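Local coordinates for protein GH62 hydrolase (Scytalidium thermophilum, PDB 4PVA) that probably acts as an alpha-L-arabinofuranosidase of glycoside hydrolase family 62, removing arabinofuranosyl side groups from arabinoxylan during lignocellulose breakdown, at residues A[45-50]-A[317-321]; A[64-69]-A[329-333]. All blocks are in the same frame, centred on the assembly; numbering follows the deposited sequence. Where two conformers were deposited one is given.

Contact 1: residues A[45-50]-A[317-321]. With PO4 (phosphate ion), chain F.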
ATOM      1  N   ILE A  45     -13.784  -2.443   4.928  1.00 13.28           N
ATOM      2  CA  ILE A  45     -13.008  -1.335   4.373  1.00 13.56           C
ATOM      3  C   ILE A  45     -11.554  -1.700   4.543  1.00 12.70           C
ATOM      4  O   ILE A  45     -11.102  -2.054   5.625  1.00 12.61           O
ATOM      5  CB  ILE A  45     -13.332   0.014   5.057  1.00 14.61           C
ATOM      6  CG1 ILE A  45     -14.848   0.316   4.954  1.00 15.99           C
ATOM      7  CG2 ILE A  45     -12.571   1.142   4.401  1.00 14.55           C
ATOM      8  CD1 ILE A  45     -15.325   0.578   3.560  1.00 17.31           C
ATOM      9  N   LYS A  46     -10.829  -1.610   3.420  1.00 12.49           N
ATOM     10  CA  LYS A  46      -9.564  -2.285   3.263  1.00 12.07           C
ATOM     11  C   LYS A  46      -8.487  -1.425   2.623  1.00 11.96           C
ATOM     12  O   LYS A  46      -8.759  -0.445   1.939  1.00 12.14           O
ATOM     13  CB  LYS A  46      -9.730  -3.526   2.395  1.00 12.34           C
ATOM     14  CG  LYS A  46     -10.634  -4.573   3.005  1.00 12.61           C
ATOM     15  CD  LYS A  46     -10.667  -5.860   2.205  1.00 13.26           C
ATOM     16  CE  LYS A  46      -9.411  -6.681   2.374  1.00 13.05           C
ATOM     17  NZ  LYS A  46      -9.499  -7.925   1.591  1.00 12.96           N
ATOM     18  N   ASP A  47      -7.246  -1.833   2.851  1.00 12.06           N
ATOM     19  CA  ASP A  47      -6.083  -1.448   2.057  1.00 12.36           C
ATOM     20  C   ASP A  47      -6.003   0.045   1.773  1.00 12.07           C
ATOM     21  O   ASP A  47      -6.133   0.492   0.638  1.00 12.18           O
ATOM     22  CB  ASP A  47      -5.924  -2.336   0.824  1.00 13.85           C
ATOM     23  CG  ASP A  47      -7.048  -2.303  -0.136  1.00 14.05           C
ATOM     24  OD1 ASP A  47      -7.437  -1.186  -0.581  1.00 14.39           O
ATOM     25  OD2 ASP A  47      -7.533  -3.415  -0.538  1.00 15.01           O
ATOM     26  N   PRO A  48      -5.728   0.847   2.813  1.00 11.88           N
ATOM     27  CA  PRO A  48      -5.725   2.302   2.630  1.00 12.28           C
ATOM     28  C   PRO A  48      -4.428   2.840   2.048  1.00 12.01           C
ATOM     29  O   PRO A  48      -3.343   2.290   2.277  1.00 12.15           O
ATOM     30  CB  PRO A  48      -5.905   2.803   4.065  1.00 12.83           C
ATOM     31  CG  PRO A  48      -5.196   1.777   4.878  1.00 13.04           C
ATOM     32  CD  PRO A  48      -5.510   0.470   4.215  1.00 12.12           C
ATOM     33  N   THR A  49      -4.536   3.942   1.334  1.00 11.58           N
ATOM     34  CA  THR A  49      -3.397   4.798   0.978  1.00 11.63           C
ATOM     35  C   THR A  49      -3.796   6.203   1.415  1.00 11.94           C
ATOM     36  O   THR A  49      -4.983   6.548   1.341  1.00 13.11           O
ATOM     37  CB  THR A  49      -3.064   4.720  -0.533  1.00 11.77           C
ATOM     38  OG1 THR A  49      -1.960   5.579  -0.804  1.00 11.83           O
ATOM     39  CG2 THR A  49      -4.238   5.142  -1.405  1.00 12.45           C
ATOM     40  N   ALA A  50      -2.842   6.992   1.903  1.00 12.30           N
ATOM     41  CA  ALA A  50      -3.204   8.272   2.501  1.00 13.22           C
ATOM     42  C   ALA A  50      -2.069   9.266   2.450  1.00 13.43           C
ATOM     43  O   ALA A  50      -0.889   8.913   2.602  1.00 13.82           O
ATOM     44  CB  ALA A  50      -3.605   8.071   3.950  1.00 13.96           C
ATOM     45  N   PHE A 317       0.907   4.780  10.326  1.00 12.65           N
ATOM     46  CA  PHE A 317       0.674   3.698   9.360  1.00 11.96           C
ATOM     47  C   PHE A 317      -0.802   3.330   9.513  1.00 11.87           C
ATOM     48  O   PHE A 317      -1.251   2.820  10.552  1.00 12.01           O
ATOM     49  CB  PHE A 317       1.642   2.549   9.656  1.00 11.71           C
ATOM     50  CG  PHE A 317       1.615   1.386   8.695  1.00 11.39           C
ATOM     51  CD1 PHE A 317       2.350   1.424   7.520  1.00 11.24           C
ATOM     52  CD2 PHE A 317       1.031   0.162   9.037  1.00 11.51           C
ATOM     53  CE1 PHE A 317       2.467   0.334   6.699  1.00 11.09           C
ATOM     54  CE2 PHE A 317       1.151  -0.955   8.210  1.00 11.96           C
ATOM     55  CZ  PHE A 317       1.852  -0.853   7.021  1.00 11.55           C
ATOM     56  N   LEU A 318      -1.581   3.609   8.477  1.00 11.65           N
ATOM     57  CA  LEU A 318      -2.980   3.266   8.433  0.51 12.20           C
ATOM     58  C   LEU A 318      -3.061   1.833   7.890  1.00 11.86           C
ATOM     59  O   LEU A 318      -2.394   1.516   6.897  1.00 13.40           O
ATOM     60  CB  LEU A 318      -3.656   4.279   7.516  0.51 12.74           C
ATOM     61  CG  LEU A 318      -5.145   4.491   7.597  0.51 13.26           C
ATOM     62  CD1 LEU A 318      -5.578   4.976   8.957  0.51 13.52           C
ATOM     63  CD2 LEU A 318      -5.564   5.495   6.542  0.51 13.42           C
ATOM     64  N   TYR A 319      -3.827   0.973   8.513  1.00 11.20           N
ATOM     65  CA  TYR A 319      -3.849  -0.444   8.192  1.00 11.19           C
ATOM     66  C   TYR A 319      -5.238  -1.030   8.296  1.00 11.37           C
ATOM     67  O   TYR A 319      -6.166  -0.390   8.821  1.00 12.09           O
ATOM     68  CB  TYR A 319      -2.852  -1.219   9.085  1.00 11.08           C
ATOM     69  CG  TYR A 319      -3.318  -1.346  10.549  1.00 11.08           C
ATOM     70  CD1 TYR A 319      -3.107  -0.339  11.477  1.00 11.35           C
ATOM     71  CD2 TYR A 319      -3.961  -2.479  10.953  1.00 11.57           C
ATOM     72  CE1 TYR A 319      -3.557  -0.484  12.769  1.00 11.93           C
ATOM     73  CE2 TYR A 319      -4.424  -2.654  12.243  1.00 12.17           C
ATOM     74  CZ  TYR A 319      -4.210  -1.634  13.159  1.00 12.34           C
ATOM     75  OH  TYR A 319      -4.622  -1.876  14.467  1.00 13.45           O
ATOM     76  N   GLN A 320      -5.434  -2.235   7.751  1.00 10.67           N
ATOM     77  CA  GLN A 320      -6.674  -2.968   7.914  1.00 11.20           C
ATOM     78  C   GLN A 320      -6.497  -4.031   9.001  1.00 11.19           C
ATOM     79  O   GLN A 320      -5.513  -4.746   9.049  1.00 11.00           O
ATOM     80  CB  GLN A 320      -7.167  -3.570   6.606  1.00 11.43           C
ATOM     81  CG  GLN A 320      -6.304  -4.719   6.056  1.00 11.54           C
ATOM     82  CD  GLN A 320      -6.631  -5.161   4.648  1.00 11.87           C
ATOM     83  OE1 GLN A 320      -7.183  -4.404   3.865  1.00 12.54           O
ATOM     84  NE2 GLN A 320      -6.288  -6.389   4.320  1.00 11.81           N
ATOM     85  N   GLY A 321      -7.491  -4.086   9.898  1.00 11.51           N
ATOM     86  CA  GLY A 321      -7.540  -5.092  10.958  1.00 11.81           C
ATOM     87  C   GLY A 321      -8.905  -5.726  10.984  1.00 12.10           C
ATOM     88  O   GLY A 321      -9.854  -5.253  10.340  1.00 12.57           O
TER
HETATM   89  P   PO4 F 505      -5.829  -8.546   1.385  0.80 10.79           P
HETATM   90  O1  PO4 F 505      -4.959  -8.904   2.613  0.80 11.97           O
HETATM   91  O2  PO4 F 505      -5.150  -9.137   0.130  0.80 12.88           O
HETATM   92  O3  PO4 F 505      -7.148  -9.263   1.562  0.80 13.16           O
HETATM   93  O4  PO4 F 505      -5.963  -7.101   1.295  0.80 11.32           O

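Contact 2: residues A[64-69]-A[329-333]. With PO4 (phosphate ion), chain D; PO4 (phosphate ion), chain F.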
ATOM      1  N   ALA A  64     -14.995  -4.036   0.155  1.00 14.63           N
ATOM      2  CA  ALA A  64     -15.024  -5.455  -0.103  1.00 14.55           C
ATOM      3  C   ALA A  64     -16.326  -6.049   0.369  1.00 15.22           C
ATOM      4  O   ALA A  64     -16.766  -5.746   1.478  1.00 14.80           O
ATOM      5  CB  ALA A  64     -13.870  -6.118   0.613  1.00 14.43           C
ATOM      6  N   LYS A  65     -16.886  -6.917  -0.457  1.00 15.82           N
ATOM      7  CA  LYS A  65     -18.039  -7.741  -0.082  1.00 17.15           C
ATOM      8  C   LYS A  65     -17.925  -8.981  -0.957  1.00 18.36           C
ATOM      9  O   LYS A  65     -17.139  -9.027  -1.876  1.00 18.37           O
ATOM     10  CB  LYS A  65     -19.369  -6.983  -0.249  1.00 17.44           C
ATOM     11  CG  LYS A  65     -19.480  -6.257  -1.574  1.00 17.81           C
ATOM     12  CD  LYS A  65     -20.836  -5.555  -1.707  1.00 18.64           C
ATOM     13  CE  LYS A  65     -20.868  -4.662  -2.930  1.00 19.26           C
ATOM     14  NZ  LYS A  65     -22.191  -4.029  -3.171  1.00 20.40           N
ATOM     15  N   SER A  66     -18.769  -9.970  -0.701  1.00 21.69           N
ATOM     16  CA  SER A  66     -18.745 -11.160  -1.538  1.00 23.23           C
ATOM     17  C   SER A  66     -18.974 -10.847  -3.020  1.00 23.06           C
ATOM     18  O   SER A  66     -18.413 -11.496  -3.869  1.00 24.00           O
ATOM     19  CB  SER A  66     -19.712 -12.216  -1.002  1.00 25.69           C
ATOM     20  OG  SER A  66     -19.184 -12.727   0.226  1.00 29.26           O
ATOM     21  N   GLU A  67     -19.759  -9.813  -3.315  1.00 22.32           N
ATOM     22  CA  GLU A  67     -20.047  -9.444  -4.696  1.00 23.01           C
ATOM     23  C   GLU A  67     -18.850  -8.872  -5.443  1.00 20.92           C
ATOM     24  O   GLU A  67     -18.771  -8.973  -6.663  1.00 22.95           O
ATOM     25  CB  GLU A  67     -21.203  -8.434  -4.719  1.00 25.00           C
ATOM     26  CG  GLU A  67     -21.694  -7.999  -6.101  1.00 27.99           C
ATOM     27  CD  GLU A  67     -20.834  -6.921  -6.765  1.00 29.81           C
ATOM     28  OE1 GLU A  67     -20.766  -6.938  -8.017  1.00 32.14           O
ATOM     29  OE2 GLU A  67     -20.203  -6.071  -6.072  1.00 30.25           O
ATOM     30  N   GLY A  68     -17.918  -8.235  -4.729  1.00 19.07           N
ATOM     31  CA  GLY A  68     -16.812  -7.645  -5.425  1.00 18.66           C
ATOM     32  C   GLY A  68     -16.080  -6.564  -4.667  1.00 17.02           C
ATOM     33  O   GLY A  68     -16.342  -6.306  -3.490  1.00 16.80           O
ATOM     34  N   TYR A  69     -15.191  -5.915  -5.412  1.00 15.74           N
ATOM     35  CA  TYR A  69     -14.308  -4.853  -4.925  1.00 15.12           C
ATOM     36  C   TYR A  69     -14.443  -3.613  -5.739  1.00 14.83           C
ATOM     37  O   TYR A  69     -14.445  -3.655  -6.974  1.00 15.44           O
ATOM     38  CB  TYR A  69     -12.833  -5.254  -4.989  1.00 15.18           C
ATOM     39  CG  TYR A  69     -12.409  -6.135  -3.876  1.00 15.38           C
ATOM     40  CD1 TYR A  69     -12.781  -7.460  -3.823  1.00 16.50           C
ATOM     41  CD2 TYR A  69     -11.598  -5.647  -2.854  1.00 15.51           C
ATOM     42  CE1 TYR A  69     -12.412  -8.262  -2.748  1.00 16.99           C
ATOM     43  CE2 TYR A  69     -11.207  -6.434  -1.806  1.00 16.04           C
ATOM     44  CZ  TYR A  69     -11.601  -7.740  -1.757  1.00 16.49           C
ATOM     45  OH  TYR A  69     -11.214  -8.527  -0.693  1.00 17.36           O
ATOM     46  N   GLU A 329     -16.874 -15.886   4.727  1.00 20.22           N
ATOM     47  CA  GLU A 329     -16.153 -15.958   3.462  1.00 20.78           C
ATOM     48  C   GLU A 329     -15.138 -14.830   3.408  1.00 17.65           C
ATOM     49  O   GLU A 329     -15.342 -13.756   3.974  1.00 17.31           O
ATOM     50  CB  GLU A 329     -17.118 -15.902   2.299  1.00 23.93           C
ATOM     51  CG  GLU A 329     -18.057 -17.088   2.312  1.00 29.65           C
ATOM     52  CD  GLU A 329     -18.952 -17.141   1.113  1.00 35.87           C
ATOM     53  OE1 GLU A 329     -19.071 -16.111   0.392  1.00 40.68           O
ATOM     54  OE2 GLU A 329     -19.544 -18.221   0.896  1.00 41.89           O
ATOM     55  N   TYR A 330     -14.028 -15.082   2.714  1.00 17.41           N
ATOM     56  CA  TYR A 330     -12.904 -14.168   2.810  1.00 15.74           C
ATOM     57  C   TYR A 330     -13.294 -12.751   2.414  1.00 15.35           C
ATOM     58  O   TYR A 330     -12.970 -11.808   3.138  1.00 14.72           O
ATOM     59  CB  TYR A 330     -11.743 -14.660   1.959  1.00 16.37           C
ATOM     60  CG  TYR A 330     -10.539 -13.784   2.215  1.00 15.92           C
ATOM     61  CD1 TYR A 330      -9.704 -14.018   3.316  1.00 16.59           C
ATOM     62  CD2 TYR A 330     -10.267 -12.694   1.425  1.00 15.48           C
ATOM     63  CE1 TYR A 330      -8.655 -13.182   3.598  1.00 16.80           C
ATOM     64  CE2 TYR A 330      -9.200 -11.860   1.714  1.00 15.89           C
ATOM     65  CZ  TYR A 330      -8.419 -12.125   2.804  1.00 16.35           C
ATOM     66  OH  TYR A 330      -7.341 -11.340   3.143  1.00 16.47           O
ATOM     67  N   ASN A 331     -14.007 -12.573   1.312  1.00 16.36           N
ATOM     68  CA  ASN A 331     -14.331 -11.224   0.889  1.00 16.03           C
ATOM     69  C   ASN A 331     -15.439 -10.562   1.688  1.00 15.52           C
ATOM     70  O   ASN A 331     -15.682  -9.380   1.532  1.00 15.64           O
ATOM     71  CB  ASN A 331     -14.619 -11.202  -0.590  1.00 17.85           C
ATOM     72  CG  ASN A 331     -13.378 -11.475  -1.402  1.00 18.97           C
ATOM     73  OD1 ASN A 331     -12.259 -11.009  -1.096  1.00 19.33           O
ATOM     74  ND2 ASN A 331     -13.566 -12.216  -2.451  1.00 21.17           N
ATOM     75  N   ALA A 332     -16.040 -11.309   2.606  1.00 14.94           N
ATOM     76  CA  ALA A 332     -17.028 -10.787   3.551  1.00 15.46           C
ATOM     77  C   ALA A 332     -16.426 -10.499   4.943  1.00 15.61           C
ATOM     78  O   ALA A 332     -17.135 -10.131   5.881  1.00 16.33           O
ATOM     79  CB  ALA A 332     -18.199 -11.758   3.671  1.00 16.46           C
ATOM     80  N   LEU A 333     -15.119 -10.637   5.100  1.00 14.90           N
ATOM     81  CA  LEU A 333     -14.509 -10.362   6.395  1.00 14.73           C
ATOM     82  C   LEU A 333     -14.736  -8.928   6.806  1.00 14.43           C
ATOM     83  O   LEU A 333     -14.637  -8.038   5.984  1.00 13.65           O
ATOM     84  CB  LEU A 333     -13.016 -10.638   6.352  1.00 15.24           C
ATOM     85  CG  LEU A 333     -12.585 -12.089   6.487  1.00 15.84           C
ATOM     86  CD1 LEU A 333     -11.103 -12.234   6.144  1.00 16.40           C
ATOM     87  CD2 LEU A 333     -12.868 -12.643   7.876  1.00 17.06           C
TER
HETATM   88  P   PO4 D 503     -20.657  -1.304  -5.221  0.74 30.89           P
HETATM   89  O1  PO4 D 503     -19.445  -1.892  -5.928  0.74 33.87           O
HETATM   90  O2  PO4 D 503     -21.906  -2.177  -5.283  0.74 31.56           O
HETATM   91  O3  PO4 D 503     -20.300  -1.169  -3.795  0.74 26.51           O
HETATM   92  O4  PO4 D 503     -20.974   0.034  -5.842  0.74 31.01           O
HETATM   93  P   PO4 F 505      -5.829  -8.546   1.385  0.80 10.79           P
HETATM   94  O1  PO4 F 505      -4.959  -8.904   2.613  0.80 11.97           O
HETATM   95  O2  PO4 F 505      -5.150  -9.137   0.130  0.80 12.88           O
HETATM   96  O3  PO4 F 505      -7.148  -9.263   1.562  0.80 13.16           O
HETATM   97  O4  PO4 F 505      -5.963  -7.101   1.295  0.80 11.32           O
HETATM   98  O   HOH W   1     -20.555 -14.074   2.074  1.00 29.22           O
HETATM   99  O   HOH W   2     -16.211 -13.135  -3.258  1.00 29.28           O

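Contact 1: residues A[45-50]-A[317-321]
Ile45 meets Gln320 through its backbone, the carbonyl O lying 4.3 Å from Gln320 CB. Lys46 is more deeply engaged. Its chain passes slantwise over the Gln320 amide oxygen, with Lys46 CB 3.1 Å from Gln320 OE1; a bend in the chain then brings CE back near the same oxygen. Both side chains donate to one phosphate ion, probably taken up from the crystallisation liquor: Lys46 NZ bonds its O3 at 2.7 Å and Gln320 NE2 its O4 at 3.1 Å. His295, Arg251 and Tyr330 complete this anion site. At Asp47 comes the one hydrogen bond between the segments, from its backbone N to Gln320 OE1 (2.8 Å). The bond is bent, with 134° at the hydrogen, and the donor is tilted somewhat out of the carbonyl plane. Gln320 CG sits between the backbone N and the carbonyl carbon (chi1 69°), and the extended chain beyond it carries the amide across to strand 45-50. With NE2 also donating to Ser294 OG, bonds at both ends fix the rotation of the amide. Asp47 OD1 is hydrogen-bonded to Ser62 OG on the adjacent strand 56-65. Beyond it the contact becomes apolar: Pro48 CG lies 3.5 Å from the Leu318 carbonyl O, and in the modelled conformer of Leu318 its CD2 meets Pro48 CB (3.7 Å) and Ala50 CB (4.1 Å). Though nearly antiparallel (168°), these segments belong to different sheets and meet through side chains. Strand 44-53 is an edge strand beside 56-65, whereas 316-321 runs between 336-341 and 296-298; the contact thus joins two neighbouring blades of the five-bladed propeller expected of family 62, with Leu337 of strand 336-341 packing on Ile45 and Pro48.

Contact 2: residues A[64-69]-A[329-333]
The phenol of Tyr69 approaches the amide of Asn331 out of its plane: OH donates to OD1 over 2.7 Å, yet lies above the carbonyl plane, 36° out of it. The same hydroxyl is also hydrogen-bonded to Lys46 NZ. Ring and amide stand almost perpendicular (85°), and OD1 and CG sit at the edge of the ring, OD1 3.2 Å from Tyr69 CE1. Over one face of that ring lies CA of Ala64, across the hairpin. Asn331 has CG anti to its own carbonyl carbon (chi1 -68°), which aims the amide at the hairpin; a water accepts from its ND2 and donates to the carbonyl O of Ser66, gripping the other end. A second water links Ser66 OG with Glu329 OE1, while Ala332 CB packs 3.7 Å from the Ser66 hydroxyl oxygen. The backbone carbonyl O of Asn331 rests 3.3 Å from Lys65 CA.

The extended Lys65 chain reaches one phosphate through NZ, which also bonds Arg40 O; Tyr330 OH donates to O3 of another at 2.6 Å, an ion shared with Lys46, Gln320, His295 and Arg251. At the surface, the type I turn from Lys65 to Gly68 joins strand 56-65 to strand 68-76, and the 3-10 turn 330-332, in the loop between strands 316-321 and 336-341, packs against this hairpin end.

From the N terminus the chain passes through 45-50 on strand 44-53, then 64-69 at the next hairpin, crosses the intervening blades and comes back in the last one with 317-321, then 329-333 in the loop after it. Contact 1 closes a loop of 266 residues and contact 2 one of 259; because the segments alternate, these loops cross rather than nest. Contact 1, buried, ties the first sheet to strand 316-321; contact 2, at the surface about 16 Å away between centres, ties its hairpin to the loop leading to strand 336-341. Lys46 bridges them, with NZ 2.9 Å from Tyr69 OH in a probable hydrogen bond, and one phosphate touches both contacts.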